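Local coordinates for general Secretion Pathway Protein (Vibrio vulnificus, PDB 4G54), which probably binds peptidoglycan in the periplasm as part of the EpsAB fusion protein of the type II secretion system, at residues Tyr43-Thr46 with Arg47-Met51; Asn68-Glu71 with Leu72-Pro76; Leu111-Thr114 with Val115-Met119. One frame throughout, in Å; residues are numbered along the deposited sequence. Where two conformers were deposited one is given.

Interaction 1 (Tyr43-Thr46 with Arg47-Met51)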
ATOM      1  N   TYR A  43       2.207   1.120  11.997  1.00 22.20           N
ATOM      2  CA  TYR A  43       2.795  -0.065  12.552  1.00 20.66           C
ATOM      3  C   TYR A  43       4.265   0.074  12.888  1.00 20.31           C
ATOM      4  O   TYR A  43       5.026   0.725  12.173  1.00 19.15           O
ATOM      5  CB  TYR A  43       2.647  -1.253  11.623  1.00 20.23           C
ATOM      6  CG  TYR A  43       1.191  -1.625  11.501  1.00 19.73           C
ATOM      7  CD1 TYR A  43       0.503  -2.195  12.590  1.00 20.69           C
ATOM      8  CD2 TYR A  43       0.464  -1.412  10.316  1.00 21.90           C
ATOM      9  CE1 TYR A  43      -0.857  -2.555  12.494  1.00 24.58           C
ATOM     10  CE2 TYR A  43      -0.888  -1.786  10.219  1.00 27.29           C
ATOM     11  CZ  TYR A  43      -1.522  -2.353  11.338  1.00 28.65           C
ATOM     12  OH  TYR A  43      -2.861  -2.677  11.374  1.00 34.89           O
ATOM     13  N   ARG A  44       4.628  -0.631  13.983  1.00 22.26           N
ATOM     14  CA  ARG A  44       5.984  -0.837  14.373  1.00 24.90           C
ATOM     15  C   ARG A  44       6.485  -2.160  13.725  1.00 26.98           C
ATOM     16  O   ARG A  44       6.043  -3.279  14.055  1.00 32.81           O
ATOM     17  CB  ARG A  44       6.063  -0.767  15.936  1.00 30.56           C
ATOM     18  CG  ARG A  44       7.428  -0.989  16.571  1.00 41.93           C
ATOM     19  CD  ARG A  44       7.239  -1.010  18.108  1.00 50.12           C
ATOM     20  NE  ARG A  44       6.125  -1.904  18.528  1.00 57.93           N
ATOM     21  CZ  ARG A  44       5.039  -1.519  19.209  1.00 58.53           C
ATOM     22  NH1 ARG A  44       4.904  -0.250  19.582  1.00 60.27           N
ATOM     23  NH2 ARG A  44       4.094  -2.404  19.532  1.00 54.94           N
ATOM     24  N   ALA A  45       7.452  -2.045  12.847  1.00 24.48           N
ATOM     25  CA  ALA A  45       7.960  -3.213  12.099  1.00 23.58           C
ATOM     26  C   ALA A  45       9.208  -3.758  12.755  1.00 26.10           C
ATOM     27  O   ALA A  45      10.038  -2.980  13.242  1.00 27.21           O
ATOM     28  CB  ALA A  45       8.278  -2.776  10.689  1.00 23.99           C
ATOM     29  N   THR A  46       9.365  -5.082  12.731  1.00 23.84           N
ATOM     30  CA  THR A  46      10.583  -5.684  13.208  1.00 25.15           C
ATOM     31  C   THR A  46      11.631  -5.832  12.128  1.00 24.36           C
ATOM     32  O   THR A  46      11.362  -5.653  10.957  1.00 23.71           O
ATOM     33  CB  THR A  46      10.328  -7.111  13.871  1.00 26.24           C
ATOM     34  OG1 THR A  46      10.178  -8.024  12.798  1.00 27.10           O
ATOM     35  CG2 THR A  46       9.064  -7.146  14.792  1.00 26.28           C
ATOM     36  N   ARG A  47      12.843  -6.233  12.530  1.00 24.92           N
ATOM     37  CA  ARG A  47      13.880  -6.507  11.552  1.00 25.32           C
ATOM     38  C   ARG A  47      13.450  -7.570  10.503  1.00 26.18           C
ATOM     39  O   ARG A  47      13.963  -7.573   9.336  1.00 26.22           O
ATOM     40  CB  ARG A  47      15.168  -6.896  12.266  0.50 28.11           C
ATOM     41  CG  ARG A  47      16.365  -6.307  11.635  0.50 31.16           C
ATOM     42  CD  ARG A  47      17.576  -7.177  12.065  0.50 33.76           C
ATOM     43  NE  ARG A  47      18.515  -6.668  13.073  0.50 40.22           N
ATOM     44  CZ  ARG A  47      18.565  -5.462  13.642  0.50 40.34           C
ATOM     45  NH1 ARG A  47      17.692  -4.506  13.364  0.50 38.67           N
ATOM     46  NH2 ARG A  47      19.527  -5.230  14.528  0.50 41.88           N
ATOM     47  N   ILE A  48      12.625  -8.541  10.914  1.00 23.21           N
ATOM     48  CA  ILE A  48      12.162  -9.560   9.944  1.00 24.06           C
ATOM     49  C   ILE A  48      11.237  -8.930   8.891  1.00 23.11           C
ATOM     50  O   ILE A  48      11.373  -9.215   7.641  1.00 26.62           O
ATOM     51  CB  ILE A  48      11.523 -10.708  10.679  1.00 25.58           C
ATOM     52  CG1 ILE A  48      12.585 -11.457  11.448  1.00 28.48           C
ATOM     53  CG2 ILE A  48      10.901 -11.675   9.753  1.00 27.60           C
ATOM     54  CD1 ILE A  48      13.659 -12.057  10.528  1.00 37.23           C
ATOM     55  N   ASP A  49      10.377  -7.997   9.335  1.00 19.40           N
ATOM     56  CA  ASP A  49       9.451  -7.402   8.445  1.00 20.27           C
ATOM     57  C   ASP A  49      10.133  -6.554   7.416  1.00 22.76           C
ATOM     58  O   ASP A  49       9.659  -6.430   6.268  1.00 25.84           O
ATOM     59  CB  ASP A  49       8.500  -6.500   9.261  1.00 21.48           C
ATOM     60  CG  ASP A  49       7.699  -7.313  10.247  1.00 22.20           C
ATOM     61  OD1 ASP A  49       6.954  -8.272   9.831  1.00 23.89           O
ATOM     62  OD2 ASP A  49       7.763  -6.998  11.444  1.00 22.52           O
ATOM     63  N   THR A  50      11.240  -5.921   7.755  1.00 20.25           N
ATOM     64  CA  THR A  50      11.812  -5.036   6.763  1.00 20.43           C
ATOM     65  C   THR A  50      12.834  -5.656   5.815  1.00 22.38           C
ATOM     66  O   THR A  50      13.504  -4.930   5.059  1.00 22.48           O
ATOM     67  CB  THR A  50      12.448  -3.807   7.502  1.00 20.29           C
ATOM     68  OG1 THR A  50      13.429  -4.294   8.433  1.00 22.35           O
ATOM     69  CG2 THR A  50      11.416  -3.032   8.205  1.00 23.37           C
ATOM     70  N   MET A  51      12.945  -6.973   5.899  1.00 24.46           N
ATOM     71  CA  MET A  51      13.733  -7.729   4.883  1.00 26.80           C
ATOM     72  C   MET A  51      13.069  -7.765   3.472  1.00 27.38           C
ATOM     73  O   MET A  51      13.776  -8.011   2.487  1.00 28.97           O
ATOM     74  CB  MET A  51      14.024  -9.143   5.347  1.00 28.63           C
ATOM     75  CG  MET A  51      14.971  -9.253   6.543  1.00 31.98           C
ATOM     76  SD  MET A  51      14.960 -10.950   7.140  1.00 41.78           S
ATOM     77  CE  MET A  51      16.245 -11.759   6.132  1.00 40.48           C
TER
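A45 is the first residue to meet the turn, which follows the short strand 43-44, where R44 bonds to A233 of strand 233-234. CB of A45 rests 4.0 Å from CB of D49 and as far from CG2 of T50. A45 and D49 both also touch Y38 of helix 30-40. T46 follows and carries most of the contact. N of T46 donates to OD2 of D49 at 2.8 Å (160°); OD2 receives it on its anti lone pair, the one pointing away from OD1. OG1 of T46 donates to the same OD2 at 3.0 Å, but arrives from above the carboxylate plane. The T46 hydroxyl sits between its own N and carbonyl carbon (chi1 79°), a position that turns it back toward the turn. There OG1 also accepts a weak bond from N of I48. The T46 carbonyl closes the turn. N of T50 reaches T46 O at 3.2 Å, nearly in line with the C=O bond, and N of D49 adds a weak bond. Residues 47-49 have helical backbone angles but lack the regular helix bonds. The T46 backbone and hydroxyl together grip the buried D49 carboxylate across the turn, while OD1 meets T57 and forms a salt bridge with R237. Partners on both oxygens should fix the carboxylate's rotation, and the arginine probably favours its charged form.

Interaction 2 (Asn68-Glu71 with Leu72-Pro76)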
ATOM      1  N   ASN A  68       7.362   3.293 -14.338  1.00 23.23           N
ATOM      2  CA  ASN A  68       7.688   4.566 -15.059  1.00 23.10           C
ATOM      3  C   ASN A  68       6.917   5.683 -14.352  1.00 21.69           C
ATOM      4  O   ASN A  68       6.178   5.469 -13.331  1.00 21.98           O
ATOM      5  CB  ASN A  68       7.418   4.458 -16.546  1.00 23.11           C
ATOM      6  CG  ASN A  68       5.950   4.130 -16.857  1.00 26.42           C
ATOM      7  OD1 ASN A  68       5.063   4.721 -16.244  1.00 25.32           O
ATOM      8  ND2 ASN A  68       5.686   3.199 -17.774  1.00 27.44           N
ATOM      9  N   TRP A  69       7.086   6.933 -14.794  1.00 23.35           N
ATOM     10  CA  TRP A  69       6.486   8.057 -14.119  1.00 19.83           C
ATOM     11  C   TRP A  69       4.977   8.080 -14.245  1.00 22.54           C
ATOM     12  O   TRP A  69       4.291   8.493 -13.284  1.00 22.98           O
ATOM     13  CB  TRP A  69       7.098   9.354 -14.774  1.00 21.79           C
ATOM     14  CG  TRP A  69       6.460  10.615 -14.407  1.00 22.22           C
ATOM     15  CD1 TRP A  69       6.038  11.573 -15.299  1.00 21.83           C
ATOM     16  CD2 TRP A  69       6.217  11.199 -13.070  1.00 23.14           C
ATOM     17  NE1 TRP A  69       5.556  12.689 -14.640  1.00 24.35           N
ATOM     18  CE2 TRP A  69       5.647  12.496 -13.283  1.00 24.14           C
ATOM     19  CE3 TRP A  69       6.426  10.758 -11.750  1.00 19.14           C
ATOM     20  CZ2 TRP A  69       5.266  13.346 -12.228  1.00 25.34           C
ATOM     21  CZ3 TRP A  69       6.052  11.607 -10.700  1.00 22.21           C
ATOM     22  CH2 TRP A  69       5.511  12.889 -10.944  1.00 24.56           C
ATOM     23  N   GLN A  70       4.453   7.650 -15.408  1.00 21.82           N
ATOM     24  CA  GLN A  70       2.986   7.538 -15.613  1.00 22.28           C
ATOM     25  C   GLN A  70       2.458   6.570 -14.532  1.00 23.25           C
ATOM     26  O   GLN A  70       1.493   6.883 -13.810  1.00 24.03           O
ATOM     27  CB  GLN A  70       2.657   7.037 -17.040  1.00 25.70           C
ATOM     28  CG  GLN A  70       1.165   6.760 -17.187  1.00 33.87           C
ATOM     29  CD  GLN A  70       0.231   7.988 -17.327  1.00 50.55           C
ATOM     30  OE1 GLN A  70       0.619   9.169 -17.098  1.00 53.44           O
ATOM     31  NE2 GLN A  70      -1.054   7.700 -17.699  1.00 54.75           N
ATOM     32  N   GLU A  71       3.144   5.441 -14.344  1.00 22.95           N
ATOM     33  CA  GLU A  71       2.670   4.434 -13.363  1.00 23.81           C
ATOM     34  C   GLU A  71       2.796   4.965 -11.925  1.00 23.82           C
ATOM     35  O   GLU A  71       1.865   4.761 -11.106  1.00 23.50           O
ATOM     36  CB  GLU A  71       3.417   3.116 -13.535  1.00 24.39           C
ATOM     37  CG  GLU A  71       3.074   2.391 -14.806  1.00 26.52           C
ATOM     38  CD  GLU A  71       4.066   1.293 -15.203  1.00 33.61           C
ATOM     39  OE1 GLU A  71       5.247   1.294 -14.780  1.00 28.89           O
ATOM     40  OE2 GLU A  71       3.631   0.394 -15.983  1.00 38.91           O
ATOM     41  N   LEU A  72       3.865   5.695 -11.608  1.00 21.34           N
ATOM     42  CA  LEU A  72       4.070   6.153 -10.274  1.00 21.77           C
ATOM     43  C   LEU A  72       2.922   7.110  -9.929  1.00 20.65           C
ATOM     44  O   LEU A  72       2.363   7.078  -8.833  1.00 22.32           O
ATOM     45  CB  LEU A  72       5.430   6.900 -10.220  1.00 21.23           C
ATOM     46  CG  LEU A  72       5.797   7.311  -8.778  1.00 21.40           C
ATOM     47  CD1 LEU A  72       6.134   6.002  -8.021  1.00 24.37           C
ATOM     48  CD2 LEU A  72       7.010   8.204  -8.760  1.00 19.83           C
ATOM     49  N   GLN A  73       2.505   7.927 -10.871  1.00 23.09           N
ATOM     50  CA  GLN A  73       1.408   8.860 -10.599  1.00 23.01           C
ATOM     51  C   GLN A  73       0.115   8.180 -10.248  1.00 22.90           C
ATOM     52  O   GLN A  73      -0.725   8.850  -9.580  1.00 24.53           O
ATOM     53  CB  GLN A  73       1.143   9.753 -11.832  1.00 23.47           C
ATOM     54  CG  GLN A  73       2.250  10.800 -11.994  1.00 19.87           C
ATOM     55  CD  GLN A  73       2.105  11.507 -13.348  1.00 25.19           C
ATOM     56  OE1 GLN A  73       2.822  11.213 -14.368  1.00 29.55           O
ATOM     57  NE2 GLN A  73       1.158  12.422 -13.385  1.00 25.98           N
ATOM     58  N   GLN A  74      -0.075   6.906 -10.635  1.00 21.19           N
ATOM     59  CA  GLN A  74      -1.327   6.204 -10.372  1.00 23.56           C
ATOM     60  C   GLN A  74      -1.303   5.470  -9.054  1.00 21.64           C
ATOM     61  O   GLN A  74      -2.242   4.720  -8.756  1.00 23.62           O
ATOM     62  CB  GLN A  74      -1.574   5.183 -11.498  1.00 25.41           C
ATOM     63  CG  GLN A  74      -1.547   5.758 -12.910  1.00 33.62           C
ATOM     64  CD  GLN A  74      -2.750   6.589 -13.222  1.00 46.83           C
ATOM     65  OE1 GLN A  74      -3.327   7.264 -12.342  1.00 47.29           O
ATOM     66  NE2 GLN A  74      -3.163   6.564 -14.499  1.00 54.74           N
ATOM     67  N   THR A  75      -0.207   5.607  -8.315  1.00 20.72           N
ATOM     68  CA  THR A  75      -0.167   4.730  -7.066  1.00 18.09           C
ATOM     69  C   THR A  75      -1.317   5.023  -6.121  1.00 19.74           C
ATOM     70  O   THR A  75      -1.550   6.212  -5.795  1.00 20.94           O
ATOM     71  CB  THR A  75       1.174   4.792  -6.354  1.00 16.96           C
ATOM     72  OG1 THR A  75       1.211   3.784  -5.329  1.00 18.09           O
ATOM     73  CG2 THR A  75       1.473   6.137  -5.750  1.00 17.66           C
ATOM     74  N   PRO A  76      -1.917   3.931  -5.651  1.00 18.23           N
ATOM     75  CA  PRO A  76      -3.082   4.141  -4.745  1.00 18.18           C
ATOM     76  C   PRO A  76      -2.639   4.345  -3.274  1.00 18.16           C
ATOM     77  O   PRO A  76      -3.528   4.619  -2.400  1.00 21.71           O
ATOM     78  CB  PRO A  76      -3.890   2.825  -4.907  1.00 20.39           C
ATOM     79  CG  PRO A  76      -2.837   1.818  -5.233  1.00 21.92           C
ATOM     80  CD  PRO A  76      -1.851   2.520  -6.130  1.00 19.88           C
TER
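Q73 lies across one face of the W69 ring, one helical turn further on. The Q73 side chain starts close to the helix backbone, with CB 3.5 Å from O of Q70. At chi1 -73° its CG stands beside the Q73 backbone N and is carried back over the indole. CG sits almost exactly above the middle of the six-membered ring, 3.8 Å from the W69 centroid and only 5° off the normal. This is a CH-pi contact. The chain then runs on extended. CD of Q73 lies near CE2 of W69, at 3.7 Å. One terminal atom of the amide lies over the five-membered ring; which atom it is, O or N, is uncertain. The amide plane is tilted 28° to the indole. The backbone supports this overlap, since N of Q73 donates to O of W69 at 3.1 Å. L72 meets the same ring differently. Its CD2 comes to the ring edge, near the plane, 4.0 Å from CE3 of W69.

The start of the helix is closed by a capping box. OD1 of N68 accepts from N of E71 at 2.8 Å. In return, OE1 of E71 accepts from N of N68 at 2.9 Å. These bonds satisfy backbone N-H groups at the first turn, which have no carbonyl before them in the helix. The N68 carbonyl accepts from N of L72. Further along, N of Q74 bonds to O of E71, three residues back.

The short helix 69-73 packs on the antiparallel sheet. W69 touches V97 of strand 88-97 and reaches V115 and L118 of helix 115-121. The buried L72 fits against L94, L79 and L81 of the strands beneath, and Q73 meets V97 and P99.

Interaction 3 (Leu111-Thr114 with Val115-Met119)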
ATOM      1  N   LEU A 111       9.808  16.880   2.311  1.00 25.88           N
ATOM      2  CA  LEU A 111      10.299  17.630   1.123  1.00 28.07           C
ATOM      3  C   LEU A 111       9.357  17.547  -0.087  1.00 28.27           C
ATOM      4  O   LEU A 111       8.681  16.551  -0.301  1.00 27.74           O
ATOM      5  CB  LEU A 111      11.650  17.057   0.617  1.00 29.63           C
ATOM      6  CG  LEU A 111      12.680  16.877   1.733  1.00 35.28           C
ATOM      7  CD1 LEU A 111      13.968  16.240   1.219  1.00 35.97           C
ATOM      8  CD2 LEU A 111      12.944  18.164   2.443  1.00 40.81           C
ATOM      9  N   THR A 112       9.340  18.614  -0.896  1.00 29.13           N
ATOM     10  CA  THR A 112       8.603  18.595  -2.147  1.00 29.61           C
ATOM     11  C   THR A 112       9.618  18.653  -3.276  1.00 29.41           C
ATOM     12  O   THR A 112      10.475  19.551  -3.281  1.00 30.76           O
ATOM     13  CB  THR A 112       7.633  19.785  -2.236  1.00 32.73           C
ATOM     14  OG1 THR A 112       6.631  19.581  -1.231  1.00 35.82           O
ATOM     15  CG2 THR A 112       6.900  19.784  -3.570  1.00 36.64           C
ATOM     16  N   PHE A 113       9.507  17.744  -4.222  1.00 26.45           N
ATOM     17  CA  PHE A 113      10.405  17.733  -5.399  1.00 26.74           C
ATOM     18  C   PHE A 113       9.560  17.974  -6.602  1.00 26.29           C
ATOM     19  O   PHE A 113       8.462  17.421  -6.731  1.00 27.03           O
ATOM     20  CB  PHE A 113      10.968  16.312  -5.511  1.00 28.35           C
ATOM     21  CG  PHE A 113      12.390  16.166  -5.053  1.00 27.89           C
ATOM     22  CD1 PHE A 113      12.943  16.991  -4.108  1.00 34.10           C
ATOM     23  CD2 PHE A 113      13.120  15.073  -5.523  1.00 33.15           C
ATOM     24  CE1 PHE A 113      14.253  16.794  -3.679  1.00 36.82           C
ATOM     25  CE2 PHE A 113      14.426  14.881  -5.105  1.00 33.48           C
ATOM     26  CZ  PHE A 113      14.985  15.798  -4.217  1.00 31.13           C
ATOM     27  N   THR A 114      10.122  18.728  -7.576  1.00 25.03           N
ATOM     28  CA  THR A 114       9.501  18.815  -8.890  1.00 25.50           C
ATOM     29  C   THR A 114       9.749  17.504  -9.668  1.00 23.67           C
ATOM     30  O   THR A 114      10.562  16.675  -9.266  1.00 22.98           O
ATOM     31  CB  THR A 114      10.147  19.946  -9.703  1.00 26.47           C
ATOM     32  OG1 THR A 114      11.526  19.633  -9.925  1.00 28.01           O
ATOM     33  CG2 THR A 114      10.089  21.264  -8.942  1.00 31.02           C
ATOM     34  N   VAL A 115       9.053  17.326 -10.783  1.00 24.85           N
ATOM     35  CA  VAL A 115       9.300  16.161 -11.659  1.00 26.51           C
ATOM     36  C   VAL A 115      10.787  16.121 -12.052  1.00 24.73           C
ATOM     37  O   VAL A 115      11.443  15.078 -12.002  1.00 25.28           O
ATOM     38  CB  VAL A 115       8.490  16.255 -12.952  1.00 30.77           C
ATOM     39  CG1 VAL A 115       8.699  14.986 -13.794  1.00 31.85           C
ATOM     40  CG2 VAL A 115       7.092  16.287 -12.607  1.00 32.01           C
ATOM     41  N   SER A 116      11.315  17.278 -12.469  1.00 25.05           N
ATOM     42  CA  SER A 116      12.721  17.320 -12.843  1.00 25.16           C
ATOM     43  C   SER A 116      13.641  16.827 -11.719  1.00 24.47           C
ATOM     44  O   SER A 116      14.523  16.009 -11.946  1.00 25.95           O
ATOM     45  CB  SER A 116      13.094  18.720 -13.291  1.00 24.07           C
ATOM     46  OG  SER A 116      14.428  18.755 -13.684  1.00 24.91           O
ATOM     47  N   GLN A 117      13.388  17.273 -10.486  1.00 24.04           N
ATOM     48  CA  GLN A 117      14.270  16.860  -9.380  1.00 24.73           C
ATOM     49  C   GLN A 117      14.124  15.366  -9.156  1.00 23.73           C
ATOM     50  O   GLN A 117      15.152  14.649  -9.006  1.00 25.77           O
ATOM     51  CB  GLN A 117      13.891  17.609  -8.147  1.00 24.72           C
ATOM     52  CG  GLN A 117      14.327  19.037  -8.125  1.00 25.33           C
ATOM     53  CD  GLN A 117      13.768  19.740  -6.863  1.00 30.90           C
ATOM     54  OE1 GLN A 117      12.543  19.886  -6.716  1.00 29.71           O
ATOM     55  NE2 GLN A 117      14.648  20.064  -5.919  1.00 36.74           N
ATOM     56  N   LEU A 118      12.870  14.885  -9.124  1.00 22.41           N
ATOM     57  CA  LEU A 118      12.674  13.438  -8.959  1.00 23.15           C
ATOM     58  C   LEU A 118      13.393  12.584 -10.038  1.00 23.87           C
ATOM     59  O   LEU A 118      14.137  11.604  -9.761  1.00 24.65           O
ATOM     60  CB  LEU A 118      11.160  13.070  -8.982  1.00 22.45           C
ATOM     61  CG  LEU A 118      10.902  11.568  -8.939  1.00 25.66           C
ATOM     62  CD1 LEU A 118      11.306  10.937  -7.566  1.00 28.48           C
ATOM     63  CD2 LEU A 118       9.389  11.453  -9.126  1.00 26.56           C
ATOM     64  N   MET A 119      13.233  12.983 -11.283  1.00 24.35           N
ATOM     65  CA  MET A 119      13.770  12.180 -12.365  1.00 25.61           C
ATOM     66  C   MET A 119      15.266  12.173 -12.438  1.00 27.89           C
ATOM     67  O   MET A 119      15.843  11.205 -13.010  1.00 30.01           O
ATOM     68  CB  MET A 119      13.098  12.589 -13.701  1.00 26.74           C
ATOM     69  CG  MET A 119      11.571  12.239 -13.736  1.00 27.37           C
ATOM     70  SD  MET A 119      10.926  10.638 -13.066  1.00 36.43           S
ATOM     71  CE  MET A 119       9.413  11.191 -12.464  1.00 41.28           C
TER
HETATM   72  O   HOH W   1      11.252  21.757  -5.336  1.00 31.78           O
HETATM   73  O   HOH W   2      13.079  21.383  -3.367  1.00 52.68           O
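Two torsions bring T114 and Q117 together where strand 110-114 turns into helix 115-121. OG1 of T114 stands between its own N and carbonyl carbon (chi1 64°), facing the first turn of the helix. CG of Q117 lies beside its backbone N (chi1 -75°), and the rest of that chain runs extended back toward the strand. The result is a capping box. N of Q117 donates to OG1 of T114 at 3.1 Å. N of T114 donates to OE1 of Q117 at 2.8 Å, tilted modestly from the plane of the amide carbonyl. The first regular helix bond follows, from N of L118 to O of T114 at 2.9 Å, almost perfectly straight.

The Q117 chain also covers F113. Its CB lies over one face of the F113 ring, 3.9 Å from the centroid and shifted toward the rim, as a CH-pi contact. Its NE2 reaches CD1 of F113 at 4.0 Å. The two side chains cross at about a right angle, with the amide plane moderately tilted to the ring.

Two waters tie the amide to the strand. One donates to O of T112 and to OE1 of Q117, the latter at 2.7 Å. The other donates to O of T112 and accepts from NE2 of Q117 at 3.3 Å. NE2 also bonds to E21, so both ends of the amide are engaged and its orientation is well defined.

Strand and helix segments run at 94° to each other. The strand lies at the edge of the antiparallel sheet within this chain and pairs with strand 101-105, where F113 bonds to V102 through the backbone. L118 packs on V102 and also touches L72 of helix 69-73.

Interactions 2 and 3 are neighbours, with centres about 14 Å apart. They touch through apolar side chains of two short helices. CZ2 of W69 lies 3.5 Å from CG2 of V115, and CD2 of L72 lies 4.0 Å from CD2 of L118. Both helices open with the same kind of cap. Interaction 1 stands apart, its centre about 26 Å from the centre of interaction 2 and about 28 Å from that of interaction 3. It faces helix 30-40 instead. The disulfide C52-C62 joins the chain just after interaction 1 to strand 60-66, which leads to interaction 2. All three belong to the GspA, peptidase C39-like part of the chain.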